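Local coordinates for glutathione S-transferase (PDB 6J3E), which probably conjugates or transfers glutathione to other molecules, as a fungal serine-type glutathione S-transferase related to the LigE-like etherases, at residues Q6-P11 with I41-P46. Numbering follows the deposited sequence.
Sequences QFYDIP and IWVEYP
Ile-41 fits against the ring of Tyr-8, the two side chains running alongside each other on one face of the sheet. With CG1 of Ile-41 anti to its carbonyl carbon (chi1 -58°), that atom lies over one face of the Tyr-8 ring and Ile-41 CD1 runs on toward the hydroxyl end, 3.4 Å from Tyr-8 CE2; Val-43 CG2 meets the ring at its edge, near the plane. On the opposite face the indole of Trp-42 lies side by side with Asp-9, carboxylate and ring planes 24° apart, with Asp-9 OD2 3.5 Å from Trp-42 CZ3. The same indole turns its edge to the Ile-10 to Pro-11 peptide, Trp-42 CE3 standing 3.4 Å from Pro-11 N. The Pro-11 ring wedges between this edge and Glu-44, CB on Trp-42 CE3 and Pro-11 CG 3.4 Å from Glu-44 OE2, which bonds Asn-140. Farther on, the tip of Ile-10 is a knob set over the face of the Tyr-45 ring, a CH-pi contact with Ile-10 CD1 3.9 Å from the ring centroid.

The strands of the beta-alpha-beta unit pair in parallel through Ile-41 N to Phe-7 O (2.8 Å) and Asp-9 N to Ile-41 O; Val-43 N to Asp-9 O (2.7 Å) carries the pairing just past strand 38-42. One water links Pro-11 O to Glu-44 OE1, which also bonds Ser-143. Asp-9 OD1 takes the Ile-10 N-H and Thr-24 OG1, and OD2 pairs with Arg-28. Replacing Asp-9 by an alanine is likely to leave Arg-28 without its anionic mate, and Thr-24 OG1 and Ile-10 N without their shared acceptor. The buried carboxylate thus ties inner strand 5-9 to helix 22-34, while Tyr-8, Ile-10 and Val-43 lie against helix 48-55.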
ATOM      1  N   GLN A   6     -28.200  13.253  -1.391  1.00 62.31           N
ATOM      2  CA  GLN A   6     -28.608  12.418  -0.282  1.00 67.01           C
ATOM      3  C   GLN A   6     -27.422  11.559   0.144  1.00 66.53           C
ATOM      4  O   GLN A   6     -26.760  10.937  -0.698  1.00 62.89           O
ATOM      5  CB  GLN A   6     -29.812  11.575  -0.679  1.00 67.44           C
ATOM      6  CG  GLN A   6     -30.964  12.432  -1.154  1.00 65.80           C
ATOM      7  CD  GLN A   6     -32.275  11.701  -1.087  1.00 78.34           C
ATOM      8  OE1 GLN A   6     -33.158  12.053  -0.298  1.00 86.42           O
ATOM      9  NE2 GLN A   6     -32.412  10.656  -1.907  1.00 74.67           N
ATOM     10  N   PHE A   7     -27.137  11.555   1.444  1.00 63.54           N
ATOM     11  CA  PHE A   7     -25.935  10.939   2.000  1.00 61.85           C
ATOM     12  C   PHE A   7     -26.363   9.977   3.089  1.00 58.60           C
ATOM     13  O   PHE A   7     -26.872  10.406   4.126  1.00 61.63           O
ATOM     14  CB  PHE A   7     -24.988  11.998   2.560  1.00 57.70           C
ATOM     15  CG  PHE A   7     -23.866  11.446   3.401  1.00 60.60           C
ATOM     16  CD1 PHE A   7     -23.055  10.430   2.931  1.00 61.37           C
ATOM     17  CD2 PHE A   7     -23.588  11.990   4.650  1.00 60.69           C
ATOM     18  CE1 PHE A   7     -22.005   9.947   3.706  1.00 60.71           C
ATOM     19  CE2 PHE A   7     -22.547  11.514   5.423  1.00 58.34           C
ATOM     20  CZ  PHE A   7     -21.751  10.493   4.950  1.00 58.47           C
ATOM     21  N   TYR A   8     -26.143   8.688   2.869  1.00 57.62           N
ATOM     22  CA  TYR A   8     -26.617   7.659   3.784  1.00 58.09           C
ATOM     23  C   TYR A   8     -25.511   7.277   4.755  1.00 56.35           C
ATOM     24  O   TYR A   8     -24.373   7.013   4.348  1.00 56.53           O
ATOM     25  CB  TYR A   8     -27.127   6.447   3.005  1.00 56.33           C
ATOM     26  CG  TYR A   8     -28.293   6.818   2.096  1.00 63.85           C
ATOM     27  CD1 TYR A   8     -28.080   7.452   0.869  1.00 64.18           C
ATOM     28  CD2 TYR A   8     -29.608   6.557   2.470  1.00 61.95           C
ATOM     29  CE1 TYR A   8     -29.148   7.812   0.039  1.00 65.03           C
ATOM     30  CE2 TYR A   8     -30.675   6.906   1.643  1.00 62.16           C
ATOM     31  CZ  TYR A   8     -30.440   7.532   0.435  1.00 64.04           C
ATOM     32  OH  TYR A   8     -31.498   7.874  -0.372  1.00 64.16           O
ATOM     33  N   ASP A   9     -25.862   7.240   6.035  1.00 59.66           N
ATOM     34  CA  ASP A   9     -24.915   7.132   7.133  1.00 58.02           C
ATOM     35  C   ASP A   9     -25.565   6.282   8.216  1.00 57.74           C
ATOM     36  O   ASP A   9     -26.783   6.104   8.237  1.00 62.06           O
ATOM     37  CB  ASP A   9     -24.538   8.538   7.642  1.00 62.19           C
ATOM     38  CG  ASP A   9     -23.255   8.571   8.470  1.00 58.43           C
ATOM     39  OD1 ASP A   9     -22.677   7.509   8.796  1.00 57.29           O
ATOM     40  OD2 ASP A   9     -22.849   9.692   8.831  1.00 58.60           O
ATOM     41  N   ILE A  10     -24.730   5.740   9.097  1.00 59.17           N
ATOM     42  CA  ILE A  10     -25.144   4.845  10.175  1.00 53.18           C
ATOM     43  C   ILE A  10     -25.150   5.647  11.472  1.00 58.97           C
ATOM     44  O   ILE A  10     -24.085   6.135  11.887  1.00 57.43           O
ATOM     45  CB  ILE A  10     -24.191   3.647  10.301  1.00 54.22           C
ATOM     46  CG1 ILE A  10     -24.167   2.818   9.020  1.00 57.90           C
ATOM     47  CG2 ILE A  10     -24.548   2.788  11.500  1.00 53.15           C
ATOM     48  CD1 ILE A  10     -23.028   1.785   8.984  1.00 50.15           C
ATOM     49  N   PRO A  11     -26.285   5.774  12.158  1.00 59.26           N
ATOM     50  CA  PRO A  11     -26.303   6.542  13.410  1.00 59.97           C
ATOM     51  C   PRO A  11     -25.613   5.791  14.542  1.00 57.68           C
ATOM     52  O   PRO A  11     -25.594   4.560  14.587  1.00 53.98           O
ATOM     53  CB  PRO A  11     -27.796   6.704  13.694  1.00 59.21           C
ATOM     54  CG  PRO A  11     -28.372   5.408  13.169  1.00 58.64           C
ATOM     55  CD  PRO A  11     -27.564   5.085  11.916  1.00 57.49           C
ATOM     56  N   ILE A  41     -29.223  10.777   5.563  1.00 64.35           N
ATOM     57  CA  ILE A  41     -30.268   9.788   5.797  1.00 65.79           C
ATOM     58  C   ILE A  41     -29.680   8.673   6.667  1.00 65.57           C
ATOM     59  O   ILE A  41     -28.768   7.957   6.231  1.00 62.35           O
ATOM     60  CB  ILE A  41     -30.817   9.223   4.481  1.00 58.05           C
ATOM     61  CG1 ILE A  41     -31.374  10.348   3.614  1.00 67.42           C
ATOM     62  CG2 ILE A  41     -31.864   8.200   4.783  1.00 57.51           C
ATOM     63  CD1 ILE A  41     -32.165   9.895   2.421  1.00 68.27           C
ATOM     64  N   TRP A  42     -30.222   8.510   7.877  1.00 60.18           N
ATOM     65  CA  TRP A  42     -29.660   7.610   8.884  1.00 60.23           C
ATOM     66  C   TRP A  42     -30.227   6.206   8.714  1.00 61.29           C
ATOM     67  O   TRP A  42     -31.446   6.012   8.758  1.00 61.34           O
ATOM     68  CB  TRP A  42     -29.938   8.153  10.287  1.00 60.71           C
ATOM     69  CG  TRP A  42     -29.262   9.502  10.505  1.00 64.46           C
ATOM     70  CD1 TRP A  42     -29.848  10.743  10.460  1.00 62.61           C
ATOM     71  CD2 TRP A  42     -27.865   9.731  10.731  1.00 60.26           C
ATOM     72  NE1 TRP A  42     -28.903  11.721  10.676  1.00 62.83           N
ATOM     73  CE2 TRP A  42     -27.681  11.125  10.845  1.00 61.60           C
ATOM     74  CE3 TRP A  42     -26.757   8.893  10.860  1.00 59.81           C
ATOM     75  CZ2 TRP A  42     -26.437  11.690  11.082  1.00 62.72           C
ATOM     76  CZ3 TRP A  42     -25.524   9.456  11.111  1.00 57.07           C
ATOM     77  CH2 TRP A  42     -25.373  10.839  11.218  1.00 64.86           C
ATOM     78  N   VAL A  43     -29.339   5.225   8.538  1.00 60.35           N
ATOM     79  CA  VAL A  43     -29.736   3.858   8.224  1.00 57.43           C
ATOM     80  C   VAL A  43     -29.095   2.897   9.216  1.00 58.37           C
ATOM     81  O   VAL A  43     -27.875   2.915   9.414  1.00 58.85           O
ATOM     82  CB  VAL A  43     -29.360   3.482   6.778  1.00 60.49           C
ATOM     83  CG1 VAL A  43     -29.652   2.003   6.519  1.00 54.83           C
ATOM     84  CG2 VAL A  43     -30.120   4.379   5.792  1.00 54.34           C
ATOM     85  N   GLU A  44     -29.916   2.056   9.837  1.00 63.45           N
ATOM     86  CA  GLU A  44     -29.390   1.066  10.762  1.00 55.07           C
ATOM     87  C   GLU A  44     -28.683  -0.037   9.989  1.00 57.40           C
ATOM     88  O   GLU A  44     -29.028  -0.343   8.842  1.00 56.14           O
ATOM     89  CB  GLU A  44     -30.509   0.477  11.623  1.00 55.98           C
ATOM     90  CG  GLU A  44     -31.202   1.473  12.545  1.00 56.21           C
ATOM     91  CD  GLU A  44     -30.309   1.995  13.667  1.00 63.39           C
ATOM     92  OE1 GLU A  44     -29.285   1.349  13.980  1.00 59.55           O
ATOM     93  OE2 GLU A  44     -30.634   3.064  14.234  1.00 68.19           O
ATOM     94  N   TYR A  45     -27.678  -0.629  10.635  1.00 55.00           N
ATOM     95  CA  TYR A  45     -26.898  -1.713  10.040  1.00 57.68           C
ATOM     96  C   TYR A  45     -27.749  -2.773   9.356  1.00 57.20           C
ATOM     97  O   TYR A  45     -27.459  -3.105   8.195  1.00 61.63           O
ATOM     98  CB  TYR A  45     -26.002  -2.351  11.114  1.00 55.44           C
ATOM     99  CG  TYR A  45     -24.546  -1.987  10.971  1.00 57.03           C
ATOM    100  CD1 TYR A  45     -23.779  -2.512   9.931  1.00 55.42           C
ATOM    101  CD2 TYR A  45     -23.937  -1.105  11.859  1.00 51.78           C
ATOM    102  CE1 TYR A  45     -22.440  -2.180   9.788  1.00 56.43           C
ATOM    103  CE2 TYR A  45     -22.592  -0.757  11.718  1.00 56.04           C
ATOM    104  CZ  TYR A  45     -21.849  -1.304  10.687  1.00 58.90           C
ATOM    105  OH  TYR A  45     -20.517  -0.970  10.535  1.00 61.93           O
ATOM    106  N   PRO A  46     -28.795  -3.326   9.978  1.00 55.15           N
ATOM    107  CA  PRO A  46     -29.512  -4.433   9.326  1.00 58.90           C
ATOM    108  C   PRO A  46     -30.373  -4.001   8.132  1.00 59.57           C
ATOM    109  O   PRO A  46     -30.779  -4.866   7.343  1.00 53.77           O
ATOM    110  CB  PRO A  46     -30.360  -5.018  10.463  1.00 57.98           C
ATOM    111  CG  PRO A  46     -30.541  -3.880  11.422  1.00 58.64           C
ATOM    112  CD  PRO A  46     -29.336  -3.017  11.319  1.00 49.68           C
TER
HETATM  113  O   HOH W   1     -27.076   2.303  15.333  1.00 56.26           O